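Local coordinates for transketolase (Campylobacter jejuni, PDB 3L84), which is a transketolase-family protein with a thiamine diphosphate-binding domain, a pyrimidine-binding domain and a C-terminal domain, and pairs in a two-chain assembly, at residues A329-K334 and E478-W483; D337-D342 and V496-K501; P473-E478 and L502-E507; N515-L520 and V557-F562. All coordinates share one frame; numbering follows the deposited sequence.

Overall arrangement
The four contacts lie on the same side of the chain's centre. The chain first enters contact 1 at 329-334 and contact 2 at 337-342, before and at the start of helix 340-354. It returns at 473-478, opening contact 3. Residues 478-483, 496-501 and 502-507 then close contacts 1, 2 and 3 in turn, so all three cross one another. They tie the start of helix 340-354 and the loop before it to helix 476-488 and to the loop after strand 493-496. Contact 4 follows in series and closes the short excursion from 515-520 to 557-562. Glu478, shared by contacts 1 and 3, reaches Tyr518 and Ser558 of contact 4.

Contact 1 of 4, residues A329-K334 and E478-W483; sequences AYPDFK and ENVKAW
The Phe333 ring meets Val480 at its edge and Pro331 on one face. CG2 of Val480 lies near the ring plane, 4.0 Å from Phe333 CD2. Pro331 CB sits 3.4 Å above the plane, off-centre over the ring. The Tyr330 ring is served by two residues of the helix. Val480 CG1 approaches its base, 3.6 Å from Tyr330 CG, and Trp483 CB comes to within 4.0 Å of Tyr330 CE1. The indole of Trp483 leads away from this contact, stacks on Phe495 and meets the ring of Phe436. The side chains of Tyr330 and Trp483 lie nearly perpendicular.

The contact lays the loop before helix 340-354 across one side of helix 476-488, on the flank of the pyrimidine-binding domain. The two methyls of Val480 serve different loop residues. Its CG1 is anti to the backbone N (chi1 163°) and faces Tyr330, whose CB lies 3.6 Å from that CG1. CG2 instead turns to Pro331 and Phe333, and touches Pro331 O at 3.7 Å. The side chains of Tyr330 and Val480 run antiparallel alongside one another. No hydrogen bond joins the two segments. Within 329-334, Asp332 OD1 accepts from Lys334 N in an Asx turn, at 3.1 Å. Farther along helix 476-488, Tyr330 also rests on Gln484 and Leu487.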
loop_
_atom_site.group_PDB
_atom_site.type_symbol
_atom_site.label_atom_id
_atom_site.label_comp_id
_atom_site.label_asym_id
_atom_site.label_seq_id
_atom_site.Cartn_x
_atom_site.Cartn_y
_atom_site.Cartn_z
ATOM N N ALA A 329 -1.176 4.348 35.581
ATOM C CA ALA A 329 0.205 4.220 36.051
ATOM C C ALA A 329 0.928 3.322 35.063
ATOM O O ALA A 329 0.702 2.083 34.987
ATOM C CB ALA A 329 0.240 3.632 37.467
ATOM N N TYR A 330 1.795 3.943 34.304
ATOM C CA TYR A 330 2.576 3.218 33.287
ATOM C C TYR A 330 3.750 2.539 33.923
ATOM O O TYR A 330 4.115 2.857 35.065
ATOM C CB TYR A 330 3.115 4.201 32.264
ATOM C CG TYR A 330 2.067 4.797 31.363
ATOM C CD1 TYR A 330 1.847 4.288 30.104
ATOM C CD2 TYR A 330 1.313 5.891 31.753
ATOM C CE1 TYR A 330 0.916 4.847 29.252
ATOM C CE2 TYR A 330 0.368 6.442 30.899
ATOM C CZ TYR A 330 0.178 5.909 29.656
ATOM O OH TYR A 330 -0.751 6.449 28.770
ATOM N N PRO A 331 4.370 1.560 33.247
ATOM C CA PRO A 331 5.602 0.971 33.811
ATOM C C PRO A 331 6.709 1.999 33.917
ATOM O O PRO A 331 6.794 2.919 33.079
ATOM C CB PRO A 331 5.998 -0.111 32.776
ATOM C CG PRO A 331 4.753 -0.274 31.899
ATOM C CD PRO A 331 4.101 1.057 31.885
ATOM N N ASP A 332 7.567 1.770 34.899
ATOM C CA ASP A 332 8.731 2.590 35.158
ATOM C C ASP A 332 9.924 1.885 34.533
ATOM O O ASP A 332 10.453 0.930 35.062
ATOM C CB ASP A 332 8.937 2.791 36.641
ATOM C CG ASP A 332 10.129 3.655 36.955
ATOM O OD1 ASP A 332 10.818 4.123 36.022
ATOM O OD2 ASP A 332 10.422 3.876 38.162
ATOM N N PHE A 333 10.354 2.396 33.393
ATOM C CA PHE A 333 11.460 1.817 32.647
ATOM C C PHE A 333 12.774 2.539 32.857
ATOM O O PHE A 333 13.763 2.263 32.140
ATOM C CB PHE A 333 11.143 1.799 31.146
ATOM C CG PHE A 333 9.976 0.942 30.779
ATOM C CD1 PHE A 333 10.025 -0.424 30.904
ATOM C CD2 PHE A 333 8.870 1.508 30.183
ATOM C CE1 PHE A 333 8.948 -1.204 30.489
ATOM C CE2 PHE A 333 7.817 0.735 29.775
ATOM C CZ PHE A 333 7.881 -0.618 29.902
ATOM N N LYS A 334 12.810 3.475 33.779
ATOM C CA LYS A 334 14.040 4.201 34.052
ATOM C C LYS A 334 15.233 3.279 34.294
ATOM O O LYS A 334 15.188 2.426 35.117
ATOM C CB LYS A 334 13.860 5.216 35.180
ATOM C CG LYS A 334 15.030 6.106 35.335
ATOM C CD LYS A 334 14.827 7.165 36.387
ATOM C CE LYS A 334 16.011 8.122 36.446
ATOM N NZ LYS A 334 15.887 8.933 37.671
ATOM N N GLU A 478 10.888 7.172 27.137
ATOM C CA GLU A 478 10.371 7.914 26.001
ATOM C C GLU A 478 9.101 7.251 25.444
ATOM O O GLU A 478 8.190 7.928 24.989
ATOM C CB GLU A 478 11.415 8.079 24.885
ATOM C CG GLU A 478 12.603 8.978 25.187
ATOM C CD GLU A 478 13.361 9.419 23.967
ATOM O OE1 GLU A 478 13.168 8.864 22.854
ATOM O OE2 GLU A 478 14.205 10.338 24.120
ATOM N N ASN A 479 9.067 5.926 25.434
ATOM C CA ASN A 479 7.915 5.201 24.917
ATOM C C ASN A 479 6.635 5.503 25.709
ATOM O O ASN A 479 5.554 5.673 25.145
ATOM C CB ASN A 479 8.254 3.699 24.882
ATOM C CG ASN A 479 7.310 2.820 24.092
ATOM O OD1 ASN A 479 6.252 3.250 23.490
ATOM N ND2 ASN A 479 7.682 1.595 24.014
ATOM N N VAL A 480 6.768 5.587 27.045
ATOM C CA VAL A 480 5.666 5.948 27.927
ATOM C C VAL A 480 5.239 7.396 27.656
ATOM O O VAL A 480 4.026 7.673 27.521
ATOM C CB VAL A 480 6.054 5.786 29.420
ATOM C CG1 VAL A 480 5.077 6.550 30.307
ATOM C CG2 VAL A 480 6.143 4.331 29.733
ATOM N N LYS A 481 6.190 8.334 27.621
ATOM C CA LYS A 481 5.845 9.737 27.409
ATOM C C LYS A 481 5.144 9.922 26.051
ATOM O O LYS A 481 4.217 10.737 25.937
ATOM C CB LYS A 481 7.092 10.617 27.532
ATOM C CG LYS A 481 7.633 10.686 28.942
ATOM C CD LYS A 481 8.999 11.352 28.970
ATOM C CE LYS A 481 9.593 11.522 30.358
ATOM N NZ LYS A 481 11.022 12.006 30.207
ATOM N N ALA A 482 5.563 9.139 25.056
ATOM C CA ALA A 482 4.944 9.190 23.738
ATOM C C ALA A 482 3.481 8.760 23.828
ATOM O O ALA A 482 2.622 9.393 23.231
ATOM C CB ALA A 482 5.678 8.277 22.753
ATOM N N TRP A 483 3.180 7.671 24.540
ATOM C CA TRP A 483 1.791 7.252 24.728
ATOM C C TRP A 483 0.966 8.316 25.447
ATOM O O TRP A 483 -0.202 8.532 25.111
ATOM C CB TRP A 483 1.731 5.922 25.466
ATOM C CG TRP A 483 1.747 4.756 24.517
ATOM C CD1 TRP A 483 2.788 3.927 24.233
ATOM C CD2 TRP A 483 0.645 4.338 23.692
ATOM N NE1 TRP A 483 2.379 2.985 23.307
ATOM C CE2 TRP A 483 1.086 3.229 22.948
ATOM C CE3 TRP A 483 -0.646 4.811 23.492
ATOM C CZ2 TRP A 483 0.264 2.556 22.055
ATOM C CZ3 TRP A 483 -1.470 4.154 22.598
ATOM C CH2 TRP A 483 -1.019 3.037 21.878
#

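Contact 2 of 4, residues D337-D342 and V496-K501; sequences DLATRD and VLSRQK
Arg341 runs along the backbone of Ser498 and Arg499 before its tip turns to other partners. Its CG lies between the backbone N and the carbonyl carbon (chi1 63°), which puts the start of the chain beside Ser498 O. CB is 3.3 Å from Ser498 O, and CG is 3.2 Å from that same oxygen. CD passes on toward Arg499. From CG to NE the chain is extended, and NE gives a weak hydrogen bond to Arg499 O at 3.2 Å. Over one face of the guanidinium lies Arg499 CG, 3.8 Å from Arg341 NH2. NH1 bonds to Ser368 O.

Thr340 and Ser498 exchange hydrogen bonds. Ser498 N donates to Thr340 OG1 at 2.8 Å and nearly straight (171°). Thr340 N donates to Ser498 OG at 3.1 Å. Ala339, the N-cap residue of helix 340-354, packs its methyl against the carbonyls of Arg499 and Gln500. The helix start is thereby joined to the loop that leaves strand 493-496, in the six-stranded parallel sheet of the pyrimidine-binding domain. Arg341 N adds a further bond to Ser498 O.

Each hydroxyl both gives and receives. Ser498 OG donates a hydrogen bond to Gln500 O, 2.8 Å away, while Thr340 OG1 donates to a water that in turn donates to Val496 O. Two buried hydroxyls are thus satisfied. The side-by-side Arg341 and Arg499 carry like charges, with Arg341 NH2 4.4 Å from Arg499 NE, and probably repel each other mildly.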
loop_
_atom_site.group_PDB
_atom_site.type_symbol
_atom_site.label_atom_id
_atom_site.label_comp_id
_atom_site.label_asym_id
_atom_site.label_seq_id
_atom_site.Cartn_x
_atom_site.Cartn_y
_atom_site.Cartn_z
ATOM N N ASP A 337 17.586 -1.254 30.159
ATOM C CA ASP A 337 17.895 -1.509 28.754
ATOM C C ASP A 337 16.852 -2.491 28.187
ATOM O O ASP A 337 16.572 -3.523 28.771
ATOM C CB ASP A 337 19.278 -2.116 28.591
ATOM C CG ASP A 337 20.411 -1.184 28.998
ATOM O OD1 ASP A 337 20.229 0.027 29.295
ATOM O OD2 ASP A 337 21.543 -1.734 29.122
ATOM N N LEU A 338 16.265 -2.159 27.040
ATOM C CA LEU A 338 15.212 -2.991 26.449
ATOM C C LEU A 338 15.062 -2.641 24.971
ATOM O O LEU A 338 15.441 -1.563 24.521
ATOM C CB LEU A 338 13.863 -2.777 27.152
ATOM C CG LEU A 338 13.463 -1.339 27.470
ATOM C CD1 LEU A 338 12.926 -0.639 26.213
ATOM C CD2 LEU A 338 12.457 -1.302 28.640
ATOM N N ALA A 339 14.533 -3.586 24.213
ATOM C CA ALA A 339 14.046 -3.266 22.895
ATOM C C ALA A 339 12.734 -2.495 23.049
ATOM O O ALA A 339 11.882 -2.870 23.871
ATOM C CB ALA A 339 13.773 -4.556 22.138
ATOM N N THR A 340 12.503 -1.460 22.234
ATOM C CA THR A 340 11.273 -0.687 22.425
ATOM C C THR A 340 10.042 -1.473 21.956
ATOM O O THR A 340 8.949 -1.151 22.384
ATOM C CB THR A 340 11.382 0.695 21.829
ATOM O OG1 THR A 340 11.795 0.614 20.469
ATOM C CG2 THR A 340 12.332 1.579 22.672
ATOM N N ARG A 341 10.159 -2.552 21.184
ATOM C CA ARG A 341 8.983 -3.404 20.977
ATOM C C ARG A 341 8.506 -3.981 22.322
ATOM O O ARG A 341 7.305 -4.192 22.512
ATOM C CB ARG A 341 9.229 -4.535 19.971
ATOM C CG ARG A 341 10.265 -5.564 20.342
ATOM C CD ARG A 341 10.289 -6.658 19.317
ATOM N NE ARG A 341 11.414 -7.579 19.498
ATOM C CZ ARG A 341 11.500 -8.804 18.989
ATOM N NH1 ARG A 341 10.486 -9.381 18.371
ATOM N NH2 ARG A 341 12.635 -9.488 19.166
ATOM N N ASP A 342 9.432 -4.296 23.221
ATOM C CA ASP A 342 9.135 -4.898 24.507
ATOM C C ASP A 342 8.589 -3.892 25.502
ATOM O O ASP A 342 7.592 -4.181 26.179
ATOM C CB ASP A 342 10.380 -5.596 25.071
ATOM C CG ASP A 342 10.787 -6.805 24.282
ATOM O OD1 ASP A 342 9.924 -7.480 23.696
ATOM O OD2 ASP A 342 11.994 -7.136 24.272
ATOM N N VAL A 496 7.259 3.702 16.300
ATOM C CA VAL A 496 8.299 3.072 15.494
ATOM C C VAL A 496 9.333 2.489 16.466
ATOM O O VAL A 496 9.994 3.240 17.202
ATOM C CB VAL A 496 8.891 4.080 14.530
ATOM C CG1 VAL A 496 10.120 3.508 13.753
ATOM C CG2 VAL A 496 7.852 4.635 13.553
ATOM N N LEU A 497 9.377 1.160 16.509
ATOM C CA LEU A 497 9.939 0.427 17.626
ATOM C C LEU A 497 11.016 -0.563 17.157
ATOM O O LEU A 497 10.915 -1.149 16.076
ATOM C CB LEU A 497 8.812 -0.314 18.342
ATOM C CG LEU A 497 7.667 0.591 18.818
ATOM C CD1 LEU A 497 6.437 -0.246 19.109
ATOM C CD2 LEU A 497 8.078 1.473 19.966
ATOM N N SER A 498 12.027 -0.792 18.004
ATOM C CA SER A 498 13.142 -1.653 17.652
ATOM C C SER A 498 12.911 -3.112 17.930
ATOM O O SER A 498 12.194 -3.470 18.892
ATOM C CB SER A 498 14.409 -1.208 18.383
ATOM O OG SER A 498 14.344 -1.523 19.772
ATOM N N ARG A 499 13.503 -3.966 17.091
ATOM C CA ARG A 499 13.619 -5.405 17.356
ATOM C C ARG A 499 14.624 -5.624 18.484
ATOM O O ARG A 499 14.465 -6.471 19.355
ATOM C CB ARG A 499 14.097 -6.129 16.071
ATOM C CG ARG A 499 14.113 -7.623 16.200
ATOM C CD ARG A 499 14.840 -8.327 15.074
ATOM N NE ARG A 499 14.654 -9.779 15.258
ATOM C CZ ARG A 499 15.493 -10.734 14.868
ATOM N NH1 ARG A 499 15.186 -12.010 15.116
ATOM N NH2 ARG A 499 16.640 -10.441 14.250
ATOM N N GLN A 500 15.759 -4.936 18.366
ATOM C CA GLN A 500 16.948 -5.175 19.162
ATOM C C GLN A 500 16.972 -4.315 20.431
ATOM O O GLN A 500 16.355 -3.256 20.507
ATOM C CB GLN A 500 18.233 -4.916 18.355
ATOM C CG GLN A 500 18.611 -3.427 18.137
ATOM C CD GLN A 500 17.866 -2.722 17.029
ATOM O OE1 GLN A 500 16.833 -3.219 16.538
ATOM N NE2 GLN A 500 18.317 -1.516 16.695
ATOM N N LYS A 501 17.734 -4.760 21.433
ATOM C CA LYS A 501 17.846 -4.056 22.682
ATOM C C LYS A 501 18.515 -2.690 22.498
ATOM O O LYS A 501 19.575 -2.582 21.840
ATOM C CB LYS A 501 18.697 -4.886 23.655
ATOM C CG LYS A 501 18.713 -4.323 25.069
ATOM C CD LYS A 501 19.516 -5.184 26.062
ATOM C CE LYS A 501 18.838 -6.476 26.332
ATOM N NZ LYS A 501 19.397 -7.126 27.570
HETATM O O HOH W 1 12.203 2.818 18.864
#

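Contact 3 of 4, residues P473-E478 and L502-E507; sequences PADGVE and LKALNE
Asp475 meets Leu505 while serving as the N-cap of helix 476-488, in the pyrimidine-binding domain. Its carboxylate divides its work. OD1 serves the helix, and OD2 serves the loop that leads on toward strand 518-521.

The hydrogen bonds come first. Glu478 N donates to Asp475 OD1 at 2.9 Å, almost straight at 178°. Leu505 N donates to Asp475 OD2 at 3.0 Å, meeting it on the anti side and 20° out of the carboxylate plane. With CG placed between the backbone N and the carbonyl carbon (chi1 72°), the carboxylate can span the helix start and the loop. Bonds to both oxygens limit its rotation. The helix start would probably favour a negative charge here. Glu478 OE2 bonds to Tyr518 and Ser558, whereas Glu478 OE1 accepts from Ala474 N at 2.8 Å, met from above the carboxylate plane.

Waters make the second group. One donates to both Ala474 O and Lys503 O, at 2.7 Å from Ala474 O. Another donates to Asp475 OD2 and to Leu505 O, so it runs beside the direct bond.

Van der Waals packing completes the contact. Beyond the two segments, Leu505 packs on Val537 and Leu541 of helix 537-549, and Lys503 NZ pairs with Asp337. Two methyls rest against oxygens: Leu502 CD1 on Ala474 O at 3.5 Å, and Leu505 CD1 on Glu478 OE2 at 3.5 Å. The Leu505 and Glu478 side chains lie nearly perpendicular. The apolar touch is that of Leu505 CD1 with the methyl of Ala474, 3.9 Å from its CB.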
loop_
_atom_site.group_PDB
_atom_site.type_symbol
_atom_site.label_atom_id
_atom_site.label_comp_id
_atom_site.label_asym_id
_atom_site.label_seq_id
_atom_site.Cartn_x
_atom_site.Cartn_y
_atom_site.Cartn_z
ATOM N N PRO A 473 10.810 6.124 19.887
ATOM C CA PRO A 473 11.403 6.294 21.213
ATOM C C PRO A 473 12.752 5.611 21.319
ATOM O O PRO A 473 12.971 4.541 20.742
ATOM C CB PRO A 473 10.382 5.641 22.145
ATOM C CG PRO A 473 9.666 4.679 21.289
ATOM C CD PRO A 473 9.550 5.347 19.941
ATOM N N ALA A 474 13.671 6.231 22.054
ATOM C CA ALA A 474 14.983 5.670 22.271
ATOM C C ALA A 474 15.030 4.731 23.460
ATOM O O ALA A 474 15.978 3.927 23.564
ATOM C CB ALA A 474 15.992 6.772 22.460
ATOM N N ASP A 475 14.030 4.747 24.315
ATOM C CA ASP A 475 14.017 3.861 25.500
ATOM C C ASP A 475 12.597 3.750 25.991
ATOM O O ASP A 475 11.688 4.350 25.420
ATOM C CB ASP A 475 15.021 4.314 26.601
ATOM C CG ASP A 475 14.629 5.562 27.351
ATOM O OD1 ASP A 475 13.549 6.142 27.123
ATOM O OD2 ASP A 475 15.419 5.940 28.268
ATOM N N GLY A 476 12.386 2.995 27.057
ATOM C CA GLY A 476 11.068 2.803 27.589
ATOM C C GLY A 476 10.419 4.029 28.149
ATOM O O GLY A 476 9.201 4.171 28.067
ATOM N N VAL A 477 11.210 4.886 28.764
ATOM C CA VAL A 477 10.684 6.104 29.337
ATOM C C VAL A 477 10.120 6.996 28.208
ATOM O O VAL A 477 8.996 7.520 28.295
ATOM C CB VAL A 477 11.737 6.833 30.155
ATOM C CG1 VAL A 477 11.294 8.220 30.573
ATOM C CG2 VAL A 477 12.121 5.976 31.393
ATOM N N GLU A 478 10.888 7.172 27.137
ATOM C CA GLU A 478 10.371 7.914 26.001
ATOM C C GLU A 478 9.101 7.251 25.444
ATOM O O GLU A 478 8.190 7.928 24.989
ATOM C CB GLU A 478 11.415 8.079 24.885
ATOM C CG GLU A 478 12.603 8.978 25.187
ATOM C CD GLU A 478 13.361 9.419 23.967
ATOM O OE1 GLU A 478 13.168 8.864 22.854
ATOM O OE2 GLU A 478 14.205 10.338 24.120
ATOM N N LEU A 502 17.932 -1.680 23.142
ATOM C CA LEU A 502 18.481 -0.322 23.216
ATOM C C LEU A 502 18.884 0.035 24.638
ATOM O O LEU A 502 18.347 -0.497 25.615
ATOM C CB LEU A 502 17.446 0.707 22.737
ATOM C CG LEU A 502 16.778 0.413 21.382
ATOM C CD1 LEU A 502 15.897 1.588 20.969
ATOM C CD2 LEU A 502 17.789 0.052 20.304
ATOM N N LYS A 503 19.749 1.024 24.761
ATOM C CA LYS A 503 20.264 1.428 26.053
ATOM C C LYS A 503 19.392 2.482 26.676
ATOM O O LYS A 503 19.027 3.474 26.084
ATOM C CB LYS A 503 21.679 1.973 25.914
ATOM C CG LYS A 503 22.684 0.983 25.354
ATOM C CD LYS A 503 23.150 -0.097 26.350
ATOM C CE LYS A 503 23.594 0.447 27.707
ATOM N NZ LYS A 503 24.231 -0.604 28.610
ATOM N N ALA A 504 19.088 2.291 27.937
ATOM C CA ALA A 504 18.326 3.293 28.658
ATOM C C ALA A 504 19.080 4.623 28.707
ATOM O O ALA A 504 20.307 4.663 28.890
ATOM C CB ALA A 504 18.058 2.790 30.082
ATOM N N LEU A 505 18.354 5.727 28.564
ATOM C CA LEU A 505 18.913 7.063 28.603
ATOM C C LEU A 505 18.972 7.620 30.006
ATOM O O LEU A 505 18.281 7.186 30.924
ATOM C CB LEU A 505 18.058 8.032 27.759
ATOM C CG LEU A 505 17.826 7.659 26.308
ATOM C CD1 LEU A 505 16.980 8.742 25.620
ATOM C CD2 LEU A 505 19.150 7.447 25.577
ATOM N N ASN A 506 19.835 8.609 30.164
ATOM C CA ASN A 506 19.792 9.437 31.335
ATOM C C ASN A 506 18.659 10.461 31.213
ATOM O O ASN A 506 18.067 10.630 30.149
ATOM C CB ASN A 506 21.175 10.060 31.587
ATOM C CG ASN A 506 22.224 8.989 31.922
ATOM O OD1 ASN A 506 22.109 8.283 32.930
ATOM N ND2 ASN A 506 23.220 8.821 31.040
ATOM N N GLU A 507 18.370 11.165 32.295
ATOM C CA GLU A 507 17.217 12.058 32.317
ATOM C C GLU A 507 17.428 13.300 31.429
ATOM O O GLU A 507 18.553 13.716 31.200
ATOM C CB GLU A 507 16.857 12.447 33.757
ATOM C CG GLU A 507 16.234 11.262 34.550
ATOM C CD GLU A 507 15.422 11.667 35.777
ATOM O OE1 GLU A 507 14.403 10.975 36.090
ATOM O OE2 GLU A 507 15.803 12.665 36.432
HETATM O O HOH W 2 18.637 4.270 23.565
HETATM O O HOH W 3 16.103 5.533 31.291
#

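Contact 4 of 4, residues N515-L520 and V557-F562; sequences NGAYLL and VSMPCF
Gly516 O is gripped closely by the turn that follows strand 554-558. Cys561 N donates to it at 3.0 Å, in the carbonyl plane and on a lone pair. Pro560 CD presses on the same oxygen at 3.1 Å. Gly516 has a positive phi of 83°, a value that favours glycine. Next to it, the Ala517 methyl touches Val557 CG1, at 3.6 Å, and also CG of selenomethionine Met559.

Tyr518 and Ser558 form an antiparallel hydrogen-bonded pair. Tyr518 N donates to Ser558 O at 2.9 Å, and Ser558 N returns a bond to Tyr518 O at 3.0 Å. The tyrosine CG stands between the backbone N and the carbonyl carbon (chi1 65°), which folds the ring back over Ser558. Ser558 CB then lies over one ring face, 3.9 Å from Tyr518 CE2. Both hydroxyls bond to Glu478, which links the C-terminal domain to helix 476-488.

The far end is looser. Leu519 and Val557 are a non-hydrogen-bonded pair, held here by one methyl contact, Leu519 CD2 to Val557 CG2 at 3.8 Å. The chain turns a corner at Leu520, which is partly exposed. Its CD1 still reaches Ser558 CB at 3.7 Å.

Strand 518-521 is one of the two edge strands of the mixed sheet within this chain, and strand 554-558 separates it from strand 528-532. Helix 570-576 packs on Ala517, Tyr518 and Leu519, while helix 537-549 packs on Leu520 and Ser558.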
loop_
_atom_site.group_PDB
_atom_site.type_symbol
_atom_site.label_atom_id
_atom_site.label_comp_id
_atom_site.label_asym_id
_atom_site.label_seq_id
_atom_site.Cartn_x
_atom_site.Cartn_y
_atom_site.Cartn_z
ATOM N N ASN A 515 8.110 18.138 23.695
ATOM C CA ASN A 515 8.656 19.117 22.741
ATOM C C ASN A 515 9.122 18.510 21.441
ATOM O O ASN A 515 9.614 19.236 20.592
ATOM C CB ASN A 515 9.826 19.861 23.397
ATOM C CG ASN A 515 9.437 20.532 24.690
ATOM O OD1 ASN A 515 9.758 20.051 25.801
ATOM N ND2 ASN A 515 8.712 21.623 24.572
ATOM N N GLY A 516 9.016 17.186 21.293
ATOM C CA GLY A 516 9.459 16.475 20.091
ATOM C C GLY A 516 10.939 16.155 20.055
ATOM O O GLY A 516 11.328 15.058 19.685
ATOM N N ALA A 517 11.740 17.141 20.389
ATOM C CA ALA A 517 13.179 16.952 20.583
ATOM C C ALA A 517 13.554 17.632 21.873
ATOM O O ALA A 517 12.915 18.633 22.248
ATOM C CB ALA A 517 13.987 17.544 19.416
ATOM N N TYR A 518 14.576 17.126 22.569
ATOM C CA TYR A 518 15.025 17.731 23.828
ATOM C C TYR A 518 16.506 17.438 24.016
ATOM O O TYR A 518 17.072 16.567 23.332
ATOM C CB TYR A 518 14.178 17.213 25.008
ATOM C CG TYR A 518 14.325 15.749 25.294
ATOM C CD1 TYR A 518 15.186 15.314 26.275
ATOM C CD2 TYR A 518 13.584 14.790 24.615
ATOM C CE1 TYR A 518 15.354 13.960 26.544
ATOM C CE2 TYR A 518 13.745 13.463 24.886
ATOM C CZ TYR A 518 14.603 13.040 25.871
ATOM O OH TYR A 518 14.779 11.716 26.188
ATOM N N LEU A 519 17.123 18.151 24.950
ATOM C CA LEU A 519 18.556 17.960 25.207
ATOM C C LEU A 519 18.823 16.845 26.222
ATOM O O LEU A 519 18.260 16.859 27.309
ATOM C CB LEU A 519 19.194 19.265 25.715
ATOM C CG LEU A 519 19.486 20.336 24.671
ATOM C CD1 LEU A 519 19.778 21.652 25.342
ATOM C CD2 LEU A 519 20.668 19.902 23.786
ATOM N N LEU A 520 19.695 15.903 25.859
ATOM C CA LEU A 520 20.261 14.891 26.770
ATOM C C LEU A 520 21.611 15.339 27.308
ATOM O O LEU A 520 22.055 14.867 28.355
ATOM C CB LEU A 520 20.486 13.538 26.050
ATOM C CG LEU A 520 19.225 12.813 25.733
ATOM C CD1 LEU A 520 19.540 11.637 24.838
ATOM C CD2 LEU A 520 18.546 12.336 27.014
ATOM N N VAL A 557 20.911 15.832 21.266
ATOM C CA VAL A 557 19.479 15.965 21.203
ATOM C C VAL A 557 18.842 14.644 20.843
ATOM O O VAL A 557 19.239 14.005 19.858
ATOM C CB VAL A 557 19.103 17.011 20.124
ATOM C CG1 VAL A 557 17.571 17.013 19.845
ATOM C CG2 VAL A 557 19.584 18.422 20.506
ATOM N N SER A 558 17.869 14.240 21.657
ATOM C CA SER A 558 16.991 13.132 21.311
ATOM C C SER A 558 15.713 13.685 20.684
ATOM O O SER A 558 15.109 14.622 21.234
ATOM C CB SER A 558 16.663 12.284 22.532
ATOM O OG SER A 558 15.803 11.197 22.149
HETATM N N MSE A 559 15.339 13.157 19.532
HETATM C CA MSE A 559 14.166 13.612 18.802
HETATM C C MSE A 559 13.195 12.455 18.599
HETATM O O MSE A 559 13.065 11.900 17.487
HETATM C CB MSE A 559 14.577 14.215 17.459
HETATM C CG MSE A 559 13.420 14.913 16.707
HETATM SE SE MSE A 559 13.806 15.412 14.905
HETATM C CE MSE A 559 14.000 13.610 14.237
ATOM N N PRO A 560 12.435 12.112 19.632
ATOM C CA PRO A 560 11.443 11.070 19.488
ATOM C C PRO A 560 10.313 11.427 18.545
ATOM O O PRO A 560 9.647 10.512 18.071
ATOM C CB PRO A 560 10.963 10.855 20.934
ATOM C CG PRO A 560 11.270 12.135 21.626
ATOM C CD PRO A 560 12.575 12.564 21.035
ATOM N N CYS A 561 10.033 12.708 18.293
ATOM C CA CYS A 561 8.947 13.056 17.381
ATOM C C CYS A 561 9.263 14.324 16.586
ATOM O O CYS A 561 9.163 15.439 17.083
ATOM C CB CYS A 561 7.627 13.160 18.133
ATOM S SG CYS A 561 6.237 13.469 17.014
ATOM N N PHE A 562 9.596 14.145 15.318
ATOM C CA PHE A 562 9.898 15.260 14.376
ATOM C C PHE A 562 8.731 16.246 14.289
ATOM O O PHE A 562 8.949 17.471 14.346
ATOM C CB PHE A 562 10.226 14.631 13.010
ATOM C CG PHE A 562 10.664 15.584 11.922
ATOM C CD1 PHE A 562 11.997 15.719 11.605
ATOM C CD2 PHE A 562 9.757 16.257 11.175
ATOM C CE1 PHE A 562 12.398 16.556 10.564
ATOM C CE2 PHE A 562 10.176 17.116 10.134
ATOM C CZ PHE A 562 11.490 17.265 9.873
#